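Local coordinates for protein Phthiocerol/phenolphthiocerol synthesis polyketide synthase type I PpsC (Mycobacterium tuberculosis, PDB 5NJI) that probably dehydrates beta-hydroxyacyl intermediates through the dehydratase domain of a type I polyketide synthase of phthiocerol and phenolphthiocerol synthesis, at residues A[100-105]-A[137-142]; A[112-117]-A[125-130]. The protein carries 1 engineered substitution. All blocks are in the same frame, centred on the assembly; numbering follows the deposited sequence.

Contact 1: A[100-105]-A[137-142]; sequences LRQMLH and TTHATA. With 8Z2 (~{S}-[2-[3-[[(2~{R})-4-[[[(2~{R},3~{S},4~{R},5~{R})-5-(6-aminopurin-9-yl)-4-oxidanyl-3-phosphonooxy-oxolan-2-yl]methoxy-oxidanyl-phosphoryl]oxy-oxidanyl-phosphoryl]oxy-3,3-dimethyl-2-oxidanyl-butanoyl]amino]propanoylamino]ethyl] (~{E})-dodec-2-enethioate), chain B.
L100 and A140 form an antiparallel, non-hydrogen-bonded pair, their CA atoms 4.5 Å apart, where strand 93-100 gives out beside strand 136-146. Beyond it the chain of 100-105 leaves strand geometry, and H139 O takes two weak hydrogen bonds, from R101 N at 2.8 Å and from Q102 N. H139 and A140 both face I127, a classic beta bulge. The imidazole of H139 returns a further bond: ND1 donates to Q102 O at 2.9 Å, with the acceptor in the ring plane but the nitrogen well above the plane of the carbonyl. L104 CB lies over one ring face in a CH-pi contact, 4.0 Å from the centroid of H139, while NE2 of the same ring is hydrogen-bonded to T129 OG1; two bonds and a covered face thus fix the ring's rotation. In one of two modelled conformers, bends at chi2 (-138°) and chi3 turn R101 so that its guanidinium lies between T138 CG2 on one face and the adenine of the acyl-CoA ligand on the other, with R101 CZ 3.6 Å from ligand C6. In this conformer a water links R101 NH1 to T141 OG1. The extended Q102 side chain crosses T137 at about a right angle, OE1 reaching T137 CG2 at 3.5 Å. Ligand NP2 donates to L100 O at 3.0 Å, and M103 CG approaches ligand OP1. This strand end and the loop after it form one wall of the groove that holds the adenine and pantetheine of dodecenoyl-CoA in the dehydratase domain.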
# COMPACT_ATOMS: atom_id res chain seq x y z
N LEU A 100 -2.08 -10.69 0.80
CA LEU A 100 -0.96 -10.53 1.75
C LEU A 100 -1.03 -11.79 2.63
O LEU A 100 -1.85 -11.86 3.50
CB LEU A 100 -1.10 -9.24 2.59
CG LEU A 100 -1.14 -7.99 1.70
CD1 LEU A 100 -1.42 -6.72 2.47
CD2 LEU A 100 0.18 -7.88 0.93
N ARG A 101 -0.27 -12.81 2.28
CA ARG A 101 -0.33 -14.08 2.99
C ARG A 101 0.52 -14.24 4.39
O ARG A 101 0.13 -15.01 5.16
CB ARG A 101 0.09 -15.13 1.95
CG ARG A 101 -0.40 -14.79 0.50
CD ARG A 101 -0.94 -15.91 -0.37
NE ARG A 101 -0.42 -17.20 0.09
CZ ARG A 101 -0.06 -18.21 -0.74
NH1 ARG A 101 -0.23 -18.01 -2.10
NH2 ARG A 101 0.49 -19.40 -0.21
N GLN A 102 1.68 -13.63 4.47
CA GLN A 102 2.51 -13.72 5.64
C GLN A 102 3.32 -12.47 5.88
O GLN A 102 3.89 -11.97 5.01
CB GLN A 102 3.44 -14.96 5.56
CG GLN A 102 4.30 -15.13 6.80
CD GLN A 102 5.07 -16.46 6.88
OE1 GLN A 102 4.63 -17.42 6.31
NE2 GLN A 102 6.16 -16.52 7.61
N MET A 103 3.29 -12.00 7.07
CA MET A 103 4.00 -10.78 7.39
C MET A 103 5.49 -10.99 7.20
O MET A 103 6.03 -12.07 7.48
CB MET A 103 3.74 -10.35 8.83
CG MET A 103 2.67 -9.34 9.00
SD MET A 103 2.66 -8.70 10.69
CE MET A 103 0.93 -8.23 10.78
N LEU A 104 6.17 -9.95 6.73
CA LEU A 104 7.61 -9.98 6.52
C LEU A 104 8.31 -9.11 7.56
O LEU A 104 8.15 -7.88 7.56
CB LEU A 104 7.98 -9.52 5.11
CG LEU A 104 9.49 -9.42 4.82
CD1 LEU A 104 10.25 -10.66 5.26
CD2 LEU A 104 9.69 -9.17 3.34
N HIS A 105 9.12 -9.74 8.40
CA HIS A 105 9.96 -9.06 9.38
C HIS A 105 11.26 -8.67 8.67
O HIS A 105 12.00 -9.55 8.19
CB HIS A 105 10.19 -9.99 10.57
CG HIS A 105 11.15 -9.51 11.61
ND1 HIS A 105 11.31 -8.20 11.99
CD2 HIS A 105 11.97 -10.23 12.42
CE1 HIS A 105 12.21 -8.12 12.95
NE2 HIS A 105 12.63 -9.34 13.23
N THR A 137 9.75 -18.59 1.33
CA THR A 137 8.46 -18.37 1.98
C THR A 137 7.69 -17.33 1.17
O THR A 137 8.25 -16.28 0.85
CB THR A 137 8.64 -17.83 3.40
OG1 THR A 137 9.30 -18.80 4.22
CG2 THR A 137 7.31 -17.44 4.04
N THR A 138 6.42 -17.60 0.88
CA THR A 138 5.60 -16.67 0.10
C THR A 138 4.92 -15.64 1.00
O THR A 138 4.24 -16.00 1.96
CB THR A 138 4.53 -17.43 -0.69
OG1 THR A 138 5.17 -18.32 -1.63
CG2 THR A 138 3.63 -16.47 -1.45
N HIS A 139 5.11 -14.36 0.69
CA HIS A 139 4.51 -13.29 1.48
C HIS A 139 3.31 -12.66 0.82
O HIS A 139 2.40 -12.22 1.52
CB HIS A 139 5.55 -12.20 1.78
CG HIS A 139 6.65 -12.69 2.66
ND1 HIS A 139 6.50 -12.84 4.02
CD2 HIS A 139 7.90 -13.14 2.37
CE1 HIS A 139 7.61 -13.34 4.53
NE2 HIS A 139 8.47 -13.52 3.55
N ALA A 140 3.28 -12.59 -0.50
CA ALA A 140 2.19 -11.95 -1.20
C ALA A 140 2.12 -12.50 -2.60
O ALA A 140 3.12 -12.93 -3.16
CB ALA A 140 2.35 -10.42 -1.23
N THR A 141 0.91 -12.47 -3.16
CA THR A 141 0.67 -12.77 -4.56
C THR A 141 -0.19 -11.67 -5.13
O THR A 141 -0.98 -11.06 -4.40
CB THR A 141 -0.03 -14.12 -4.76
OG1 THR A 141 -1.26 -14.13 -4.03
CG2 THR A 141 0.84 -15.24 -4.29
N ALA A 142 -0.04 -11.39 -6.43
CA ALA A 142 -0.86 -10.35 -7.04
C ALA A 142 -1.18 -10.71 -8.48
O ALA A 142 -0.38 -11.32 -9.19
CB ALA A 142 -0.18 -8.99 -7.02
C2 8Z2 B . -3.92 -18.68 -1.39
C4 8Z2 B . -3.79 -19.09 0.92
C5 8Z2 B . -3.09 -20.17 0.68
C6 8Z2 B . -2.81 -20.54 -0.54
C8 8Z2 B . -3.31 -20.04 2.78
C10 8Z2 B . -7.59 0.49 11.05
C11 8Z2 B . -9.05 0.31 11.15
C12 8Z2 B . -9.41 -0.36 12.42
N9 8Z2 B . -3.88 -18.98 2.23
N7 8Z2 B . -2.78 -20.73 1.82
N3 8Z2 B . -4.22 -18.32 -0.10
N1 8Z2 B . -3.20 -19.83 -1.60
N6 8Z2 B . -2.10 -21.64 -0.62
C1' 8Z2 B . -4.75 -17.65 2.42
C2' 8Z2 B . -6.10 -18.22 2.23
O2' 8Z2 B . -6.60 -17.24 1.33
C3' 8Z2 B . -6.66 -18.29 3.74
O3' 8Z2 B . -7.75 -19.27 3.78
C4' 8Z2 B . -6.58 -16.63 3.93
O4' 8Z2 B . -5.16 -16.49 3.47
C5' 8Z2 B . -6.68 -15.86 5.24
O5' 8Z2 B . -5.71 -16.13 6.18
P1 8Z2 B . -5.39 -17.44 6.78
O11 8Z2 B . -4.40 -17.87 5.81
O12 8Z2 B . -6.43 -18.50 6.71
O6 8Z2 B . -4.75 -17.33 8.36
P2 8Z2 B . -3.17 -17.57 8.61
O21 8Z2 B . -2.44 -18.26 7.39
O22 8Z2 B . -2.58 -18.21 9.71
O7 8Z2 B . -2.86 -15.97 8.72
CPA 8Z2 B . -3.78 -14.87 8.85
CPB 8Z2 B . -2.86 -13.63 8.90
CP8 8Z2 B . -2.00 -13.66 7.62
CP7 8Z2 B . -3.63 -12.35 8.95
CP9 8Z2 B . -1.97 -13.73 10.13
OP3 8Z2 B . -2.88 -13.61 6.57
CP6 8Z2 B . -0.97 -12.51 7.50
OP2 8Z2 B . -0.13 -12.41 8.32
NP2 8Z2 B . -0.97 -11.80 6.38
CP5 8Z2 B . -0.05 -10.73 6.04
CP4 8Z2 B . -0.65 -9.40 6.44
CP3 8Z2 B . 0.37 -8.29 6.08
OP1 8Z2 B . 1.52 -8.55 5.98
NP1 8Z2 B . -0.09 -7.07 5.91
CP2 8Z2 B . 0.76 -5.98 5.53
CP1 8Z2 B . 1.57 -5.48 6.67
S 8Z2 B . 0.51 -4.70 7.93
P3 8Z2 B . -7.26 -20.91 3.36
O31 8Z2 B . -5.79 -21.04 4.19
O32 8Z2 B . -6.83 -21.16 2.05
O33 8Z2 B . -8.08 -22.05 3.76
CA1 8Z2 B . 0.13 -3.38 7.25
CA2 8Z2 B . -0.71 -2.46 8.06
OA1 8Z2 B . 0.43 -2.99 6.16
CA3 8Z2 B . -1.15 -1.20 7.43
CA4 8Z2 B . -2.02 -0.32 8.22
CA5 8Z2 B . -2.62 0.81 7.42
CA6 8Z2 B . -3.55 1.63 8.29
CA7 8Z2 B . -4.91 0.92 8.50
CA8 8Z2 B . -5.68 1.45 9.70
CA9 8Z2 B . -7.17 1.03 9.74
O HOH W 1 -2.34 -16.25 -3.01
O HOH W 2 3.38 -18.25 3.27

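Contact 2: A[112-117]-A[125-130]; sequences LVTTLT and VEIRTR
Strands 112-117 and 125-130 run antiparallel, with 152° between their directions, in a regular register from L112 opposite T129 to L116 opposite V125. V113 with R128 and T115 with E126 are the hydrogen-bonded pairs; V113 N to R128 O, at 2.8 Å, is almost straight. On the face carrying L112, T114, L116, V125, I127 and T129 the contacts are mostly apolar. L112 CD1 reaches across to I127 CG2 at 3.6 Å and also touches T129 CG2. T114 lies alongside I127, pointing the same way, while its methyl CG2, anti to the backbone N (OG1 at chi1 -57°), meets V125 CG1 at 3.8 Å; L116 CD1 packs against V125 CG2. I76 of helix 70-84 covers L112, T114 and I127. V113 apart, the other face is polar. R128, extended from CG to NE, crosses obliquely to T115, and NH1 donates to T115 OG1 at 3.0 Å, the oxygen lying nearly in the guanidinium plane. E126 instead sits over one face of that guanidinium: R128 NH2 and E126 OE2 are 3.1 Å apart, a salt bridge of charges alone with no N-H directed at the oxygen. E126 OE2 has a second partner in the hydroxyl of T138 on the next strand. Largely apolar on one face and mainly polar on the other, this hairpin belongs to the antiparallel sheet wrapping a long helix, here 70-84, as in the hotdog fold of polyketide synthase dehydratases.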
# COMPACT_ATOMS: atom_id res chain seq x y z
N LEU A 112 14.53 -10.35 -0.85
CA LEU A 112 13.18 -10.44 -1.36
C LEU A 112 13.26 -10.95 -2.78
O LEU A 112 14.02 -10.41 -3.59
CB LEU A 112 12.50 -9.07 -1.32
CG LEU A 112 10.99 -9.08 -1.45
CD1 LEU A 112 10.38 -9.71 -0.24
CD2 LEU A 112 10.47 -7.67 -1.59
N VAL A 113 12.50 -12.00 -3.09
CA VAL A 113 12.56 -12.68 -4.38
C VAL A 113 11.18 -12.57 -5.02
O VAL A 113 10.20 -13.10 -4.48
CB VAL A 113 12.98 -14.15 -4.22
CG1 VAL A 113 13.09 -14.83 -5.59
CG2 VAL A 113 14.30 -14.22 -3.45
N THR A 114 11.11 -11.91 -6.16
CA THR A 114 9.86 -11.68 -6.87
C THR A 114 9.86 -12.43 -8.20
O THR A 114 10.90 -12.53 -8.86
CB THR A 114 9.66 -10.17 -7.12
OG1 THR A 114 9.69 -9.49 -5.86
CG2 THR A 114 8.35 -9.86 -7.82
N THR A 115 8.74 -13.03 -8.55
CA THR A 115 8.58 -13.66 -9.86
C THR A 115 7.37 -13.10 -10.57
O THR A 115 6.40 -12.67 -9.95
CB THR A 115 8.43 -15.17 -9.77
OG1 THR A 115 7.32 -15.52 -8.93
CG2 THR A 115 9.72 -15.83 -9.26
N LEU A 116 7.43 -13.12 -11.90
CA LEU A 116 6.31 -12.70 -12.72
C LEU A 116 6.13 -13.69 -13.86
O LEU A 116 7.09 -14.03 -14.55
CB LEU A 116 6.51 -11.30 -13.29
CG LEU A 116 5.36 -10.71 -14.13
CD1 LEU A 116 5.38 -9.21 -14.06
CD2 LEU A 116 5.48 -11.13 -15.61
N THR A 117 4.90 -14.13 -14.05
CA THR A 117 4.53 -14.92 -15.21
C THR A 117 3.36 -14.23 -15.89
O THR A 117 2.62 -13.47 -15.26
CB THR A 117 4.13 -16.34 -14.82
OG1 THR A 117 2.97 -16.32 -13.98
CG2 THR A 117 5.27 -17.02 -14.07
N VAL A 125 2.15 -12.15 -10.13
CA VAL A 125 3.36 -11.80 -9.40
C VAL A 125 3.33 -12.55 -8.08
O VAL A 125 2.28 -12.65 -7.43
CB VAL A 125 3.45 -10.28 -9.19
CG1 VAL A 125 4.63 -9.91 -8.30
CG2 VAL A 125 3.54 -9.56 -10.51
N GLU A 126 4.48 -13.08 -7.67
CA GLU A 126 4.61 -13.73 -6.37
C GLU A 126 5.85 -13.16 -5.69
O GLU A 126 6.88 -12.95 -6.34
CB GLU A 126 4.68 -15.26 -6.50
CG GLU A 126 4.60 -16.02 -5.18
CD GLU A 126 4.08 -17.44 -5.34
OE1 GLU A 126 3.59 -17.78 -6.45
OE2 GLU A 126 4.16 -18.21 -4.36
N ILE A 127 5.73 -12.86 -4.40
CA ILE A 127 6.78 -12.20 -3.64
C ILE A 127 7.14 -13.09 -2.46
O ILE A 127 6.28 -13.41 -1.63
CB ILE A 127 6.33 -10.81 -3.16
CG1 ILE A 127 6.07 -9.93 -4.38
CG2 ILE A 127 7.39 -10.18 -2.25
CD1 ILE A 127 5.34 -8.66 -4.04
N ARG A 128 8.37 -13.51 -2.44
CA ARG A 128 8.89 -14.41 -1.46
C ARG A 128 10.16 -13.85 -0.73
O ARG A 128 10.68 -12.94 -1.21
CB ARG A 128 9.36 -15.73 -2.17
CG ARG A 128 8.31 -16.46 -2.97
CD ARG A 128 8.90 -17.58 -3.88
NE ARG A 128 7.94 -18.46 -4.46
CZ ARG A 128 7.37 -18.31 -5.70
NH1 ARG A 128 7.75 -17.25 -6.50
NH2 ARG A 128 6.42 -19.25 -6.15
N THR A 129 10.57 -14.47 0.39
CA THR A 129 11.89 -14.20 1.01
C THR A 129 12.69 -15.58 0.93
O THR A 129 12.06 -16.62 1.03
CB THR A 129 11.83 -13.70 2.46
OG1 THR A 129 11.07 -14.61 3.23
CG2 THR A 129 11.29 -12.21 2.58
N ARG A 130 14.05 -15.51 0.77
CA ARG A 130 14.95 -16.67 0.69
C ARG A 130 14.87 -17.20 2.17
O ARG A 130 15.13 -16.39 3.05
CB ARG A 130 16.45 -16.38 0.22
CG ARG A 130 17.33 -17.48 -0.35
CD ARG A 130 16.67 -18.81 -0.60
NE ARG A 130 17.49 -19.77 -1.35
CZ ARG A 130 18.09 -19.51 -2.57
NH1 ARG A 130 17.93 -18.23 -3.14
NH2 ARG A 130 18.85 -20.51 -3.23

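Strands 122-130 and 136-146 are neighbours, so contacts 1 and 2 are successive steps across the same antiparallel region, their centres about 9 Å apart. Backbone bonds H139 N to I127 O and V125 N to A142 O join them, and L104 CD1 packs on T129 CG2. Both are partly buried and rest on helix 70-84, through Y73 in contact 1 and I76 in contact 2, yet their character differs. Contact 2 is a regular pairing with a buried apolar face and a mainly polar face of charged and hydroxyl groups. Contact 1 is a strand end running into a loop, held by a histidine and lined by the ligand. The guanidinium of R101, in one conformer, faces adenine, that of R128 a carboxylate.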